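Local structure of hypothetical protein (Geobacillus stearothermophilus, 1SFS) at residues A[169-172]-A[173-177]; A[75-78]-A[79-83]; A[192-195]-A[196-199]. The protein is of unknown function but carries a glycoside hydrolase-like domain of the Rv2525c type and is possibly a bacterial lysozyme. One frame throughout, in Å; residues are numbered along the deposited sequence.

Interaction 1 of 3, residues A[169-172]-A[173-177]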
ATOM      1  N   GLU A 169      19.629  -0.065  -4.438  1.00  7.16           N
ATOM      2  CA  GLU A 169      20.403   0.770  -5.338  1.00  7.50           C
ATOM      3  C   GLU A 169      19.862   2.180  -5.312  1.00  7.20           C
ATOM      4  O   GLU A 169      20.629   3.168  -5.259  1.00  8.12           O
ATOM      5  CB  GLU A 169      20.376   0.198  -6.744  1.00  7.65           C
ATOM      6  CG  GLU A 169      20.972   1.125  -7.767  1.00  9.40           C
ATOM      7  CD  GLU A 169      20.950   0.653  -9.196  1.00 10.81           C
ATOM      8  OE1 GLU A 169      21.313   1.500 -10.089  1.00 12.60           O
ATOM      9  OE2 GLU A 169      20.645  -0.534  -9.436  1.00 13.80           O
ATOM     10  N   ALA A 170      18.541   2.346  -5.351  1.00  7.05           N
ATOM     11  CA  ALA A 170      17.969   3.692  -5.316  1.00  7.31           C
ATOM     12  C   ALA A 170      18.374   4.435  -4.066  1.00  6.78           C
ATOM     13  O   ALA A 170      18.690   5.634  -4.099  1.00  7.96           O
ATOM     14  CB  ALA A 170      16.460   3.609  -5.456  1.00  7.76           C
ATOM     15  N   VAL A 171      18.357   3.786  -2.917  1.00  6.99           N
ATOM     16  CA  VAL A 171      18.774   4.389  -1.648  1.00  7.01           C
ATOM     17  C   VAL A 171      20.238   4.782  -1.678  1.00  7.22           C
ATOM     18  O   VAL A 171      20.598   5.853  -1.191  1.00  8.64           O
ATOM     19  CB  VAL A 171      18.503   3.442  -0.479  1.00  7.72           C
ATOM     20  CG1 VAL A 171      19.156   3.930   0.809  1.00  9.65           C
ATOM     21  CG2 VAL A 171      17.014   3.241  -0.274  1.00  8.22           C
ATOM     22  N   SER A 172      21.091   3.947  -2.214  0.50  7.80           N
ATOM     23  CA  SER A 172      22.503   4.303  -2.307  0.50  8.30           C
ATOM     24  C   SER A 172      22.667   5.548  -3.162  0.50  8.60           C
ATOM     25  O   SER A 172      23.446   6.466  -2.833  0.50 11.56           O
ATOM     26  CB  SER A 172      23.228   3.093  -2.862  0.50  9.83           C
ATOM     27  OG  SER A 172      24.553   3.409  -3.222  0.50 11.15           O
ATOM     28  N   ARG A 173      21.955   5.640  -4.265  1.00  8.33           N
ATOM     29  CA  ARG A 173      22.074   6.765  -5.167  1.00  8.94           C
ATOM     30  C   ARG A 173      21.491   8.060  -4.591  1.00  9.03           C
ATOM     31  O   ARG A 173      21.945   9.150  -4.921  1.00 10.53           O
ATOM     32  CB  ARG A 173      21.409   6.462  -6.494  1.00  9.33           C
ATOM     33  CG  ARG A 173      22.081   5.368  -7.319  1.00 10.94           C
ATOM     34  CD  ARG A 173      21.220   5.089  -8.544  1.00 12.53           C
ATOM     35  NE  ARG A 173      21.795   4.209  -9.545  1.00 13.75           N
ATOM     36  CZ  ARG A 173      22.583   4.600 -10.535  1.00 13.77           C
ATOM     37  NH1 ARG A 173      22.931   5.874 -10.704  1.00 19.89           N
ATOM     38  NH2 ARG A 173      22.978   3.662 -11.341  1.00 15.24           N
ATOM     39  N   ASN A 174      20.501   7.938  -3.714  1.00  8.58           N
ATOM     40  CA  ASN A 174      19.842   9.083  -3.113  1.00  8.86           C
ATOM     41  C   ASN A 174      19.251   8.651  -1.786  1.00  8.18           C
ATOM     42  O   ASN A 174      18.185   7.989  -1.772  1.00  8.73           O
ATOM     43  CB  ASN A 174      18.787   9.662  -4.021  1.00  9.15           C
ATOM     44  CG  ASN A 174      18.050  10.867  -3.411  1.00  9.68           C
ATOM     45  OD1 ASN A 174      18.450  11.373  -2.339  1.00 10.23           O
ATOM     46  ND2 ASN A 174      17.033  11.314  -4.061  1.00 13.54           N
ATOM     47  N   ASN A 175      19.862   9.039  -0.683  0.62  9.55           N
ATOM     48  CA  ASN A 175      19.390   8.592   0.587  0.62  9.34           C
ATOM     49  C   ASN A 175      17.964   9.017   0.891  0.62  8.96           C
ATOM     50  O   ASN A 175      17.322   8.423   1.725  0.62  9.63           O
ATOM     51  CB  ASN A 175      20.355   9.092   1.677  0.62 12.57           C
ATOM     52  CG  ASN A 175      19.913   8.500   3.005  0.62 13.11           C
ATOM     53  OD1 ASN A 175      20.030   7.261   3.156  0.62 18.33           O
ATOM     54  ND2 ASN A 175      19.478   9.401   3.847  0.62 14.55           N
ATOM     55  N   GLN A 176      17.456  10.071   0.239  1.00  9.55           N
ATOM     56  CA  GLN A 176      16.050  10.455   0.438  1.00 10.12           C
ATOM     57  C   GLN A 176      15.066   9.361   0.080  1.00  9.41           C
ATOM     58  O   GLN A 176      13.926   9.398   0.564  1.00 10.37           O
ATOM     59  CB  GLN A 176      15.719  11.713  -0.366  1.00 12.84           C
ATOM     60  CG  GLN A 176      16.409  12.896   0.279  1.00 14.82           C
ATOM     61  CD  GLN A 176      15.807  13.264   1.602  1.00 16.64           C
ATOM     62  OE1 GLN A 176      14.642  13.076   1.933  1.00 20.38           O
ATOM     63  NE2 GLN A 176      16.673  13.803   2.436  1.00 20.77           N
ATOM     64  N   VAL A 177      15.438   8.386  -0.737  1.00  8.95           N
ATOM     65  CA  VAL A 177      14.529   7.262  -0.985  1.00  8.25           C
ATOM     66  C   VAL A 177      14.221   6.586   0.329  1.00  8.29           C
ATOM     67  O   VAL A 177      13.061   6.212   0.606  1.00  9.30           O
ATOM     68  CB  VAL A 177      15.119   6.335  -2.063  1.00  8.61           C
ATOM     69  CG1 VAL A 177      14.300   5.060  -2.160  1.00  9.41           C
ATOM     70  CG2 VAL A 177      15.236   7.056  -3.397  1.00  9.69           C
TER
HETATM   71  O   HOH W   1      22.150   6.274   1.041  0.70 18.51           O

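Interaction 2 of 3, residues A[75-78]-A[79-83]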
ATOM      1  N   ILE A  75     -14.989   6.629   0.423  1.00  9.06           N
ATOM      2  CA  ILE A  75     -14.114   7.174   1.456  1.00  8.98           C
ATOM      3  C   ILE A  75     -14.897   7.693   2.647  1.00  9.66           C
ATOM      4  O   ILE A  75     -14.508   7.459   3.786  1.00 10.14           O
ATOM      5  CB  ILE A  75     -13.198   8.253   0.822  1.00  9.17           C
ATOM      6  CG1 ILE A  75     -12.221   7.568  -0.171  1.00 10.50           C
ATOM      7  CG2 ILE A  75     -12.497   9.050   1.898  1.00 10.57           C
ATOM      8  CD1 ILE A  75     -11.417   8.528  -0.987  1.00 12.62           C
ATOM      9  N   VAL A  76     -16.003   8.401   2.384  1.00  9.97           N
ATOM     10  CA  VAL A  76     -16.841   8.886   3.452  1.00 11.57           C
ATOM     11  C   VAL A  76     -17.291   7.727   4.313  1.00 10.32           C
ATOM     12  O   VAL A  76     -17.267   7.785   5.568  1.00 11.95           O
ATOM     13  CB  VAL A  76     -18.078   9.657   2.902  1.00 14.27           C
ATOM     14  CG1 VAL A  76     -19.142   9.845   3.955  1.00 18.74           C
ATOM     15  CG2 VAL A  76     -17.621  10.999   2.328  1.00 17.52           C
ATOM     16  N   ARG A  77     -17.735   6.641   3.702  0.71 10.81           N
ATOM     17  CA  ARG A  77     -18.176   5.542   4.552  0.71 10.51           C
ATOM     18  C   ARG A  77     -17.045   4.931   5.383  0.71  9.12           C
ATOM     19  O   ARG A  77     -17.196   4.660   6.574  0.71  9.54           O
ATOM     20  CB  ARG A  77     -18.866   4.531   3.640  0.71 11.72           C
ATOM     21  CG  ARG A  77     -19.298   3.308   4.419  0.71 14.50           C
ATOM     22  CD  ARG A  77     -20.225   2.407   3.607  0.71 17.11           C
ATOM     23  NE  ARG A  77     -19.651   2.108   2.315  0.71 15.36           N
ATOM     24  CZ  ARG A  77     -19.894   2.622   1.126  0.71 14.78           C
ATOM     25  NH1 ARG A  77     -19.237   2.225   0.098  0.71 16.34           N
ATOM     26  NH2 ARG A  77     -20.857   3.547   0.979  0.71 18.40           N
ATOM     27  N   ILE A  78     -15.871   4.689   4.718  1.00  9.18           N
ATOM     28  CA  ILE A  78     -14.784   4.100   5.468  1.00  8.77           C
ATOM     29  C   ILE A  78     -14.452   4.956   6.685  1.00  9.07           C
ATOM     30  O   ILE A  78     -14.291   4.459   7.795  1.00  9.69           O
ATOM     31  CB  ILE A  78     -13.560   3.869   4.538  1.00  9.06           C
ATOM     32  CG1 ILE A  78     -13.894   2.860   3.435  1.00  9.80           C
ATOM     33  CG2 ILE A  78     -12.369   3.426   5.351  1.00 10.82           C
ATOM     34  CD1 ILE A  78     -12.843   2.781   2.341  1.00 11.33           C
ATOM     35  N   ARG A  79     -14.338   6.260   6.465  1.00  9.18           N
ATOM     36  CA  ARG A  79     -14.007   7.159   7.561  1.00 10.03           C
ATOM     37  C   ARG A  79     -15.101   7.186   8.594  1.00  9.57           C
ATOM     38  O   ARG A  79     -14.822   7.411   9.783  1.00 10.76           O
ATOM     39  CB  ARG A  79     -13.685   8.542   7.022  1.00 12.00           C
ATOM     40  CG  ARG A  79     -12.461   8.553   6.110  1.00 13.31           C
ATOM     41  CD  ARG A  79     -11.982   9.881   5.640  1.00 15.52           C
ATOM     42  NE  ARG A  79     -11.336  10.575   6.781  1.00 17.68           N
ATOM     43  CZ  ARG A  79     -11.744  11.594   7.514  1.00 19.20           C
ATOM     44  NH1 ARG A  79     -10.919  12.008   8.499  1.00 24.80           N
ATOM     45  NH2 ARG A  79     -12.902  12.137   7.266  1.00 23.84           N
ATOM     46  N   ASN A  80     -16.360   6.966   8.221  1.00 10.16           N
ATOM     47  CA  ASN A  80     -17.472   6.911   9.175  1.00 10.49           C
ATOM     48  C   ASN A  80     -17.284   5.810  10.171  1.00  9.18           C
ATOM     49  O   ASN A  80     -17.791   5.916  11.303  1.00 10.76           O
ATOM     50  CB  ASN A  80     -18.759   6.816   8.383  1.00 13.96           C
ATOM     51  CG  ASN A  80     -19.930   6.248   9.135  1.00 14.53           C
ATOM     52  OD1 ASN A  80     -20.175   5.094   9.189  1.00 26.79           O
ATOM     53  ND2 ASN A  80     -20.622   7.168   9.714  1.00 21.18           N
ATOM     54  N   TYR A  81     -16.570   4.734   9.841  1.00  8.90           N
ATOM     55  CA  TYR A  81     -16.266   3.657  10.768  1.00  9.05           C
ATOM     56  C   TYR A  81     -15.029   3.896  11.615  1.00  9.32           C
ATOM     57  O   TYR A  81     -14.620   3.039  12.389  1.00 10.54           O
ATOM     58  CB  TYR A  81     -16.135   2.354   9.996  1.00 10.58           C
ATOM     59  CG  TYR A  81     -17.313   1.950   9.195  1.00 12.62           C
ATOM     60  CD1 TYR A  81     -18.560   1.840   9.712  1.00 17.30           C
ATOM     61  CD2 TYR A  81     -17.109   1.659   7.841  1.00 15.91           C
ATOM     62  CE1 TYR A  81     -19.624   1.436   8.878  1.00 18.41           C
ATOM     63  CE2 TYR A  81     -18.078   1.273   7.004  1.00 17.56           C
ATOM     64  CZ  TYR A  81     -19.344   1.179   7.555  1.00 17.49           C
ATOM     65  OH  TYR A  81     -20.337   0.776   6.670  1.00 28.84           O
ATOM     66  N   GLY A  82     -14.393   5.069  11.440  1.00  9.65           N
ATOM     67  CA  GLY A  82     -13.145   5.294  12.174  1.00 10.45           C
ATOM     68  C   GLY A  82     -11.962   4.521  11.601  1.00 10.46           C
ATOM     69  O   GLY A  82     -10.983   4.243  12.341  1.00 12.76           O
ATOM     70  N   VAL A  83     -12.068   4.145  10.322  1.00  8.94           N
ATOM     71  CA  VAL A  83     -11.042   3.385   9.619  1.00  8.78           C
ATOM     72  C   VAL A  83     -10.298   4.335   8.685  1.00  8.71           C
ATOM     73  O   VAL A  83     -10.903   5.200   8.047  1.00 10.14           O
ATOM     74  CB  VAL A  83     -11.751   2.252   8.849  1.00  8.40           C
ATOM     75  CG1 VAL A  83     -10.725   1.436   8.014  1.00  9.51           C
ATOM     76  CG2 VAL A  83     -12.473   1.321   9.775  1.00  9.97           C
TER

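Interaction 3 of 3, residues A[192-195]-A[196-199]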
ATOM      1  N   THR A 192      -3.857 -15.637   6.567  1.00 12.77           N
ATOM      2  CA  THR A 192      -4.825 -14.776   7.197  1.00 12.54           C
ATOM      3  C   THR A 192      -5.227 -15.325   8.577  1.00 13.27           C
ATOM      4  O   THR A 192      -5.265 -16.524   8.794  1.00 14.87           O
ATOM      5  CB  THR A 192      -6.066 -14.527   6.338  1.00 12.61           C
ATOM      6  OG1 THR A 192      -6.701 -15.783   6.071  1.00 17.69           O
ATOM      7  CG2 THR A 192      -5.721 -13.829   5.037  1.00 14.34           C
ATOM      8  N   THR A 193      -5.561 -14.406   9.480  1.00 13.39           N
ATOM      9  CA  THR A 193      -6.101 -14.720  10.784  1.00 14.52           C
ATOM     10  C   THR A 193      -7.120 -13.662  11.161  1.00 13.18           C
ATOM     11  O   THR A 193      -7.148 -12.537  10.635  1.00 13.81           O
ATOM     12  CB  THR A 193      -5.054 -14.723  11.932  1.00 14.35           C
ATOM     13  OG1 THR A 193      -4.619 -13.399  12.195  1.00 13.30           O
ATOM     14  CG2 THR A 193      -3.816 -15.562  11.648  1.00 17.08           C
ATOM     15  N   LYS A 194      -7.884 -13.992  12.184  1.00 14.23           N
ATOM     16  CA  LYS A 194      -8.645 -12.995  12.941  1.00 14.76           C
ATOM     17  C   LYS A 194      -7.662 -12.039  13.579  1.00 13.29           C
ATOM     18  O   LYS A 194      -6.518 -12.356  13.891  1.00 14.22           O
ATOM     19  CB  LYS A 194      -9.524 -13.653  14.033  1.00 17.08           C
ATOM     20  CG  LYS A 194     -10.650 -14.509  13.468  1.00 19.47           C
ATOM     21  CD  LYS A 194     -11.519 -15.041  14.629  1.00 26.19           C
ATOM     22  CE  LYS A 194     -12.705 -15.830  14.070  1.00 33.00           C
ATOM     23  NZ  LYS A 194     -13.743 -16.064  15.117  1.00 43.76           N
ATOM     24  N   GLU A 195      -8.143 -10.842  13.823  1.00 13.96           N
ATOM     25  CA  GLU A 195      -7.337  -9.820  14.498  1.00 13.46           C
ATOM     26  C   GLU A 195      -6.695 -10.296  15.800  1.00 14.79           C
ATOM     27  O   GLU A 195      -5.510 -10.049  16.051  1.00 14.97           O
ATOM     28  CB  GLU A 195      -8.196  -8.600  14.749  1.00 14.63           C
ATOM     29  CG  GLU A 195      -7.514  -7.509  15.530  1.00 15.25           C
ATOM     30  CD  GLU A 195      -8.451  -6.434  16.009  1.00 17.76           C
ATOM     31  OE1 GLU A 195      -9.700  -6.513  15.888  1.00 19.54           O
ATOM     32  OE2 GLU A 195      -7.900  -5.433  16.550  1.00 26.23           O
ATOM     33  N   GLN A 196      -7.451 -10.978  16.615  0.73 15.55           N
ATOM     34  CA  GLN A 196      -6.909 -11.324  17.939  0.73 17.59           C
ATOM     35  C   GLN A 196      -5.907 -12.465  17.853  0.73 17.20           C
ATOM     36  O   GLN A 196      -5.149 -12.648  18.810  0.73 19.70           O
ATOM     37  CB  GLN A 196      -8.043 -11.634  18.922  0.73 19.00           C
ATOM     38  CG  GLN A 196      -8.878 -10.392  19.190  0.73 22.00           C
ATOM     39  CD  GLN A 196      -8.191  -9.136  19.680  0.73 27.08           C
ATOM     40  OE1 GLN A 196      -8.632  -7.991  19.597  0.73 35.13           O
ATOM     41  NE2 GLN A 196      -7.022  -9.341  20.255  0.73 34.88           N
ATOM     42  N   LYS A 197      -5.830 -13.113  16.710  0.55 16.81           N
ATOM     43  CA  LYS A 197      -4.918 -14.224  16.451  0.55 17.54           C
ATOM     44  C   LYS A 197      -3.733 -13.816  15.579  0.55 16.02           C
ATOM     45  O   LYS A 197      -2.945 -14.680  15.217  0.55 18.32           O
ATOM     46  CB  LYS A 197      -5.715 -15.363  15.787  0.55 19.41           C
ATOM     47  CG  LYS A 197      -6.872 -15.886  16.619  0.55 23.60           C
ATOM     48  CD  LYS A 197      -7.423 -17.252  16.241  0.55 27.25           C
ATOM     49  CE  LYS A 197      -8.891 -17.090  15.818  0.55 29.98           C
ATOM     50  NZ  LYS A 197      -9.409 -18.160  14.932  0.55 29.28           N
ATOM     51  N   ALA A 198      -3.625 -12.527  15.278  1.00 14.79           N
ATOM     52  CA  ALA A 198      -2.561 -12.078  14.368  1.00 13.94           C
ATOM     53  C   ALA A 198      -1.180 -12.373  14.946  1.00 13.67           C
ATOM     54  O   ALA A 198      -1.003 -12.359  16.176  1.00 15.10           O
ATOM     55  CB  ALA A 198      -2.712 -10.580  14.155  1.00 16.36           C
ATOM     56  N   PRO A 199      -0.174 -12.625  14.118  1.00 13.54           N
ATOM     57  CA  PRO A 199       1.168 -12.870  14.616  1.00 13.63           C
ATOM     58  C   PRO A 199       1.841 -11.600  15.071  1.00 12.47           C
ATOM     59  O   PRO A 199       1.403 -10.489  14.766  1.00 13.07           O
ATOM     60  CB  PRO A 199       1.857 -13.394  13.365  1.00 16.56           C
ATOM     61  CG  PRO A 199       1.131 -12.771  12.214  1.00 16.42           C
ATOM     62  CD  PRO A 199      -0.292 -12.719  12.661  1.00 14.11           C
TER

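Interaction 1 of 3, residues A[169-172]-A[173-177]
Arg173, in the last turn of helix 163-173, reaches back one turn to Glu169. Its backbone N donates to Glu169 O at 3.0 Å, while its side chain, extended from CG to NE, runs alongside the glutamate and grips it side-on. NE meets Glu169 OE1 at 2.8 Å through the oxygen's anti lone pair, and NH2 donates to the same OE1, which lies only 6° out of the guanidinium plane. Two N-H groups thus converge on one carboxylate oxygen, with carboxylate and guanidinium turned 30° apart. Asn174 leaves the helical conformation; its N donates to Ala170 O at 3.0 Å and weakly to Val171 O. With CG anti to the backbone N (chi1 179°), Asn174 OD1 accepts from Gln176 N at 3.1 Å, a capping bond for the turn into the next helix, the donor lying well above the amide plane. Beside Asn175, a water donates to Val171 O at 2.8 Å. Val177 turns back onto the first helix: CG1 packs against Val171 CG2 at 3.8 Å, and CG2 lies near Ala170 CB. This tight connection between helices 163-173 and 176-180 rests on helix 135-145, where Ile138 touches both Ala170 and Val177 and Ala135 meets Glu169.

Interaction 2 of 3, residues A[75-78]-A[79-83]
A Schellman motif ends helix 72-80, the helix of the beta-alpha-beta unit between strands 55-59 and 84-89. Its outer bond, Val83 N to Ile78 O at 3.4 Å, is weak; the inner one runs from Gly82 N to Arg79 O at 2.9 Å. Ile78 O also accepts from Tyr81 N at 3.1 Å. Gly82, with phi 75°, makes the reversal; a side chain there would jam against the preceding carbonyl. One turn earlier Arg79 N donates to Ile75 O at 2.9 Å. Val83 folds back so that CG1 touches Ile78 CG2 at 3.7 Å, an apolar closure across the turn. On another side of the helix, Tyr81 and Arg77 run side by side: in the conformer modelled here, the CE2-CZ-OH end of the tyrosine lies along Arg77 CG and CD, with CE2 3.5 Å from CG. The ring also stacks with Phe43. With the ring cut back to an alanine, Asp40 is likely to lose its hydroxyl partner, and a gap would open beside the Arg77 methylenes and Phe43. Both polar ends bond outward, Tyr81 OH to Asp40 OD1 and Arg77 NH1 to Val38 O, so the hydrocarbon parts pack together and the helix end is tied to the start of helix 40-49.

Interaction 3 of 3, residues A[192-195]-A[196-199]
Lys194 and Lys197 are joined by a short 3-10 turn, entered from an extended backbone at Thr193 and Lys194 and left in extended form at Ala198. Lys197 N donates to Lys194 O at 3.0 Å and Ala198 N to Glu195 O at 3.2 Å, both from residue i+3 to residue i. Lys194 O has a second donor, Thr193 OG1 at 2.8 Å, which arrives at the opposite face from Lys197 N. The chi1 of 70° holds this hydroxyl between the threonine's own N and carbonyl carbon, close to the turn, where OG1 also lies 3.3 Å from Ala198 CA. Beyond the turn, Lys194 and Lys197 run side by side in the same direction, but Lys197 is modelled in two conformers, so the approach of Lys194 CD to its CE, 3.5 Å in this one, is doubtful. Glu195 extends away from the turn: OE1 accepts a hydrogen bond from Tyr52 N and OE2 forms a salt bridge with Lys54 NZ, tying the turn to the segment between helix 40-49 and strand 55-59. Thr193 OG1 bonds Tyr217 OH, and Ala198 packs on Tyr217, Leu230 and Trp30, which place the turn over strands 211-218, 227-231 and 29-33.

How the interactions relate
Along the chain the order is interaction 2, interaction 1, interaction 3, all within the one glycoside hydrolase-like domain. Interaction 2 closes the helix leading into strand 84-89, and interaction 1 joins the two helices that precede strand 182-185; they lie on opposite sides of the chain's centre, their own centres about 35 Å apart. Interaction 3 sits in the long connection from strand 182-185 to strand 211-218, also about 35 Å from interaction 1 between centres but about 22 Å from interaction 2. None touches another, yet Tyr52 joins two of them: its hydroxyl bonds Tyr81 O, and its N bonds Glu195 OE1. The three local turns thus finish or connect elements around one shared sheet at separate sites.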